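PDB 4HKT: inositol 2-dehydrogenase from Sinorhizobium meliloti, which catalyses the NAD-dependent oxidation of myo-inositol to scyllo-inosose (2-keto-myo-inositol), the first step of myo-inositol degradation. Local coordinates for residues R140-P154 / A232-K246. Sequence-based numbering, arbitrary orientation.
Sequences RIGEVEMVTITSRDP and ATYGYDQRIEVHGSK. With EDO (1,2-ethanediol), chain X; EDO (1,2-ethanediol), chain C.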
# COMPACT_ATOMS: atom_id res chain seq x y z
N ARG B 140 -1.89 -13.64 17.98
CA ARG B 140 -1.80 -13.62 16.54
C ARG B 140 -0.36 -13.65 15.97
O ARG B 140 -0.17 -13.99 14.80
CB ARG B 140 -2.64 -12.46 15.98
CG ARG B 140 -4.13 -12.73 16.22
CD ARG B 140 -5.08 -11.79 15.52
NE ARG B 140 -5.12 -11.99 14.07
CZ ARG B 140 -5.83 -11.23 13.24
NH1 ARG B 140 -6.58 -10.22 13.70
NH2 ARG B 140 -5.78 -11.46 11.92
N ILE B 141 0.63 -13.32 16.80
CA ILE B 141 2.02 -13.39 16.37
C ILE B 141 2.84 -14.30 17.22
O ILE B 141 4.04 -14.30 17.09
CB ILE B 141 2.72 -12.00 16.32
CG1 ILE B 141 2.85 -11.38 17.71
CG2 ILE B 141 1.97 -11.11 15.38
CD1 ILE B 141 3.97 -10.33 17.80
N GLY B 142 2.21 -15.09 18.09
CA GLY B 142 2.94 -16.01 18.96
C GLY B 142 3.72 -15.23 20.01
O GLY B 142 3.26 -14.18 20.44
N GLU B 143 4.88 -15.73 20.41
CA GLU B 143 5.69 -15.07 21.44
C GLU B 143 6.40 -13.86 20.81
O GLU B 143 6.94 -13.96 19.72
CB GLU B 143 6.74 -16.01 22.05
CG GLU B 143 6.31 -16.78 23.29
CD GLU B 143 6.02 -15.87 24.47
OE1 GLU B 143 6.96 -15.20 25.02
OE2 GLU B 143 4.82 -15.80 24.82
N VAL B 144 6.39 -12.74 21.51
CA VAL B 144 7.10 -11.53 21.02
C VAL B 144 8.58 -11.86 20.96
O VAL B 144 9.09 -12.51 21.86
CB VAL B 144 6.84 -10.34 21.94
CG1 VAL B 144 7.77 -9.17 21.63
CG2 VAL B 144 5.41 -9.90 21.80
N GLU B 145 9.25 -11.47 19.88
CA GLU B 145 10.71 -11.63 19.78
C GLU B 145 11.47 -10.26 19.60
O GLU B 145 12.39 -9.94 20.34
CB GLU B 145 11.01 -12.58 18.62
CG GLU B 145 10.60 -14.01 18.96
CD GLU B 145 10.69 -15.03 17.84
OE1 GLU B 145 11.10 -14.75 16.66
OE2 GLU B 145 10.28 -16.18 18.18
N MSE B 146 11.09 -9.46 18.60
CA MSE B 146 11.89 -8.28 18.23
C MSE B 146 10.95 -7.15 17.87
O MSE B 146 10.05 -7.34 17.07
CB MSE B 146 12.80 -8.62 17.05
CG MSE B 146 13.69 -9.81 17.39
SE MSE B 146 14.98 -10.19 15.98
CE MSE B 146 16.11 -8.65 16.45
N VAL B 147 11.13 -6.00 18.50
CA VAL B 147 10.27 -4.83 18.33
C VAL B 147 11.10 -3.77 17.63
O VAL B 147 12.29 -3.62 17.93
CB VAL B 147 9.84 -4.28 19.71
CG1 VAL B 147 9.15 -2.92 19.59
CG2 VAL B 147 8.96 -5.29 20.39
N THR B 148 10.50 -3.06 16.69
CA THR B 148 11.15 -1.93 16.05
C THR B 148 10.20 -0.71 16.10
O THR B 148 8.98 -0.80 15.76
CB THR B 148 11.56 -2.20 14.58
OG1 THR B 148 12.19 -3.48 14.48
CG2 THR B 148 12.55 -1.15 14.07
N ILE B 149 10.74 0.38 16.58
CA ILE B 149 9.98 1.62 16.86
C ILE B 149 10.75 2.73 16.20
O ILE B 149 11.94 2.91 16.47
CB ILE B 149 9.86 1.90 18.36
CG1 ILE B 149 9.04 0.83 19.06
CG2 ILE B 149 9.22 3.27 18.66
CD1 ILE B 149 9.18 0.88 20.56
N THR B 150 10.08 3.48 15.33
CA THR B 150 10.64 4.62 14.67
C THR B 150 9.79 5.84 14.93
O THR B 150 8.58 5.84 14.61
CB THR B 150 10.70 4.40 13.18
OG1 THR B 150 11.47 3.21 12.93
CG2 THR B 150 11.37 5.60 12.48
N SER B 151 10.41 6.87 15.49
CA SER B 151 9.71 8.12 15.79
C SER B 151 10.55 9.27 15.27
O SER B 151 11.74 9.30 15.52
CB SER B 151 9.43 8.26 17.29
OG SER B 151 8.53 7.25 17.75
N ARG B 152 9.92 10.17 14.51
CA ARG B 152 10.61 11.32 13.94
C ARG B 152 9.68 12.49 14.01
O ARG B 152 8.55 12.42 13.50
CB ARG B 152 11.05 11.07 12.47
CG ARG B 152 11.97 9.86 12.32
CD ARG B 152 12.41 9.56 10.91
NE ARG B 152 13.26 8.38 10.94
CZ ARG B 152 13.36 7.46 9.99
NH1 ARG B 152 12.72 7.56 8.85
NH2 ARG B 152 14.13 6.40 10.19
N ASP B 153 10.13 13.53 14.70
CA ASP B 153 9.36 14.75 14.83
C ASP B 153 9.46 15.57 13.54
O ASP B 153 10.44 15.43 12.78
CB ASP B 153 9.89 15.58 16.01
CG ASP B 153 9.47 15.03 17.35
OD1 ASP B 153 8.69 14.05 17.42
OD2 ASP B 153 9.94 15.59 18.38
N PRO B 154 8.47 16.47 13.30
CA PRO B 154 8.52 17.27 12.09
C PRO B 154 9.72 18.22 12.13
O PRO B 154 10.36 18.45 11.12
CB PRO B 154 7.17 18.00 12.09
CG PRO B 154 6.81 18.11 13.54
CD PRO B 154 7.33 16.84 14.17
N ALA B 232 11.91 15.49 10.29
CA ALA B 232 11.52 14.76 9.09
C ALA B 232 10.66 15.70 8.23
O ALA B 232 9.62 16.15 8.70
CB ALA B 232 10.71 13.55 9.47
N THR B 233 11.08 15.95 7.00
CA THR B 233 10.34 16.86 6.11
C THR B 233 8.94 16.36 5.78
O THR B 233 8.04 17.15 5.54
CB THR B 233 11.08 17.12 4.79
OG1 THR B 233 11.34 15.89 4.09
CG2 THR B 233 12.32 17.85 5.05
N TYR B 234 8.77 15.04 5.85
CA TYR B 234 7.51 14.37 5.52
C TYR B 234 6.50 14.31 6.69
O TYR B 234 5.38 13.78 6.55
CB TYR B 234 7.81 12.99 4.91
CG TYR B 234 8.82 12.17 5.67
CD1 TYR B 234 8.42 11.30 6.66
CD2 TYR B 234 10.19 12.28 5.41
CE1 TYR B 234 9.34 10.56 7.38
CE2 TYR B 234 11.13 11.53 6.12
CZ TYR B 234 10.69 10.67 7.10
OH TYR B 234 11.56 9.90 7.80
N GLY B 235 6.83 14.90 7.83
CA GLY B 235 5.89 14.96 8.94
C GLY B 235 6.20 14.01 10.11
O GLY B 235 7.33 13.58 10.31
N TYR B 236 5.17 13.75 10.91
CA TYR B 236 5.30 13.10 12.17
C TYR B 236 5.30 11.58 11.97
O TYR B 236 4.25 10.97 11.76
CB TYR B 236 4.16 13.54 13.07
CG TYR B 236 4.29 13.26 14.55
CD1 TYR B 236 5.53 13.20 15.19
CD2 TYR B 236 3.14 13.14 15.34
CE1 TYR B 236 5.62 13.01 16.55
CE2 TYR B 236 3.21 12.96 16.70
CZ TYR B 236 4.45 12.90 17.30
OH TYR B 236 4.51 12.73 18.65
N ASP B 237 6.49 11.00 11.96
CA ASP B 237 6.69 9.58 11.69
C ASP B 237 6.53 8.79 12.97
O ASP B 237 7.22 9.04 13.91
CB ASP B 237 8.09 9.38 11.07
CG ASP B 237 8.30 8.00 10.46
OD1 ASP B 237 7.43 7.08 10.62
OD2 ASP B 237 9.36 7.84 9.83
N GLN B 238 5.56 7.90 13.03
CA GLN B 238 5.24 7.18 14.24
C GLN B 238 4.92 5.75 13.87
O GLN B 238 3.76 5.40 13.64
CB GLN B 238 4.01 7.80 14.95
CG GLN B 238 4.13 9.25 15.39
CD GLN B 238 4.90 9.37 16.67
OE1 GLN B 238 4.34 9.24 17.75
NE2 GLN B 238 6.19 9.63 16.56
N ARG B 239 5.94 4.90 13.80
CA ARG B 239 5.74 3.50 13.43
C ARG B 239 6.14 2.55 14.52
O ARG B 239 7.06 2.81 15.28
CB ARG B 239 6.54 3.18 12.20
CG ARG B 239 5.88 3.69 10.93
CD ARG B 239 6.84 3.44 9.80
NE ARG B 239 7.89 4.44 9.73
CZ ARG B 239 9.11 4.24 9.24
NH1 ARG B 239 9.49 3.04 8.83
NH2 ARG B 239 9.98 5.24 9.17
N ILE B 240 5.42 1.44 14.60
CA ILE B 240 5.80 0.36 15.49
C ILE B 240 5.64 -0.95 14.71
O ILE B 240 4.77 -1.09 13.82
CB ILE B 240 5.00 0.30 16.79
CG1 ILE B 240 3.48 0.10 16.48
CG2 ILE B 240 5.21 1.57 17.61
CD1 ILE B 240 2.67 -0.24 17.72
N GLU B 241 6.48 -1.88 15.06
CA GLU B 241 6.49 -3.20 14.45
C GLU B 241 6.92 -4.22 15.46
O GLU B 241 7.86 -3.96 16.26
CB GLU B 241 7.42 -3.20 13.23
CG GLU B 241 7.41 -4.57 12.55
CD GLU B 241 8.41 -4.73 11.42
OE1 GLU B 241 9.21 -3.81 11.15
OE2 GLU B 241 8.37 -5.82 10.79
N VAL B 242 6.27 -5.39 15.45
CA VAL B 242 6.58 -6.44 16.39
C VAL B 242 6.66 -7.80 15.66
O VAL B 242 5.66 -8.26 15.05
CB VAL B 242 5.55 -6.53 17.52
CG1 VAL B 242 5.99 -7.59 18.52
CG2 VAL B 242 5.36 -5.19 18.20
N HIS B 243 7.85 -8.37 15.67
CA HIS B 243 8.09 -9.66 15.07
C HIS B 243 7.98 -10.67 16.19
O HIS B 243 8.57 -10.46 17.24
CB HIS B 243 9.46 -9.71 14.43
CG HIS B 243 9.83 -11.04 13.86
ND1 HIS B 243 9.17 -11.62 12.80
CD2 HIS B 243 10.82 -11.91 14.20
CE1 HIS B 243 9.71 -12.78 12.52
NE2 HIS B 243 10.73 -12.97 13.34
N GLY B 244 7.20 -11.73 15.96
CA GLY B 244 6.97 -12.81 16.92
C GLY B 244 7.16 -14.18 16.28
O GLY B 244 7.47 -14.27 15.07
N SER B 245 6.98 -15.24 17.07
CA SER B 245 7.29 -16.61 16.62
C SER B 245 6.38 -17.05 15.47
O SER B 245 6.79 -17.81 14.58
CB SER B 245 7.23 -17.63 17.81
OG SER B 245 5.98 -17.55 18.49
N LYS B 246 5.14 -16.55 15.46
CA LYS B 246 4.14 -16.97 14.50
C LYS B 246 3.84 -15.96 13.39
O LYS B 246 3.10 -16.26 12.43
CB LYS B 246 2.84 -17.27 15.22
CG LYS B 246 2.85 -18.57 16.03
CD LYS B 246 1.44 -18.72 16.62
CE LYS B 246 1.22 -20.05 17.30
NZ LYS B 246 2.23 -20.26 18.35
C1 EDO X . 8.89 17.18 21.83
O1 EDO X . 9.37 18.02 22.87
C2 EDO X . 9.02 15.69 22.16
O2 EDO X . 9.04 14.93 20.95
C1 EDO C . 3.40 -6.40 8.75
O1 EDO C . 3.67 -5.42 7.74
C2 EDO C . 4.60 -6.50 9.71
O2 EDO C . 5.73 -7.11 9.07
O HOH W 1 12.05 -3.66 11.42
O HOH W 2 6.44 5.31 16.99
O HOH W 3 8.01 11.34 18.60
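Val-242 CG1 is the bump on which one end of this antiparallel strand pair closes: Ile-141 CD1 presses on it from a right-angle crossing at 3.5 Å, tighter than usual for two carbons, while Val-144 CG1 and Val-147 CG2 complete the hollow. Farther along the same face Ile-149 CG1 meets Ile-240 CG2, and helices 127-137 and 168-184 cover these apolar side chains. The ladder between strands 144-152 and 237-244 is shifted by one residue at a classic beta bulge, where His-243 O accepts hydrogen bonds from both Glu-145 N (2.9 Å) and Met-146 N (3.0 Å). Beyond it, Gly-142 and Gly-244 make hollows that a CB would overfill; Ser-245 OG, 3.4 Å from Gly-142 CA, occupies the first and accepts a hydrogen bond from Glu-143 N.

Toward the Arg-152 end the opposite face turns polar. Arg-152, extended from CG to NE (chi2 179°, chi3 -179°), reaches past the Asp-237 side chain to Tyr-234, whose ring stands 81° from the guanidinium. Arg-152 NH1 donates to Tyr-234 OH at 2.8 Å, near the guanidinium plane. Thr-150 CG2 lies over one face of the Arg-152 guanidinium, toward its rim. Arg-239 NE and NH2 grip Asp-237 side-on, each meeting the syn lone pair of one carboxylate oxygen, whereas Arg-152 NH1 approaches Asp-237 OD2 at 3.5 Å by charge alone. Replacing Arg-152 with alanine is likely to open a gap beside Tyr-234, deprive its hydroxyl of this donor and remove one positive partner of Asp-237 OD2 and of Glu-241 of the second subunit. Both arginines pair with that Glu-241, and reciprocally, so this part of the C-terminal-domain sheet is a subunit interface whose carboxylates probably offset the 3.6 Å approach of Arg-152 NH1 to Arg-239 NH2.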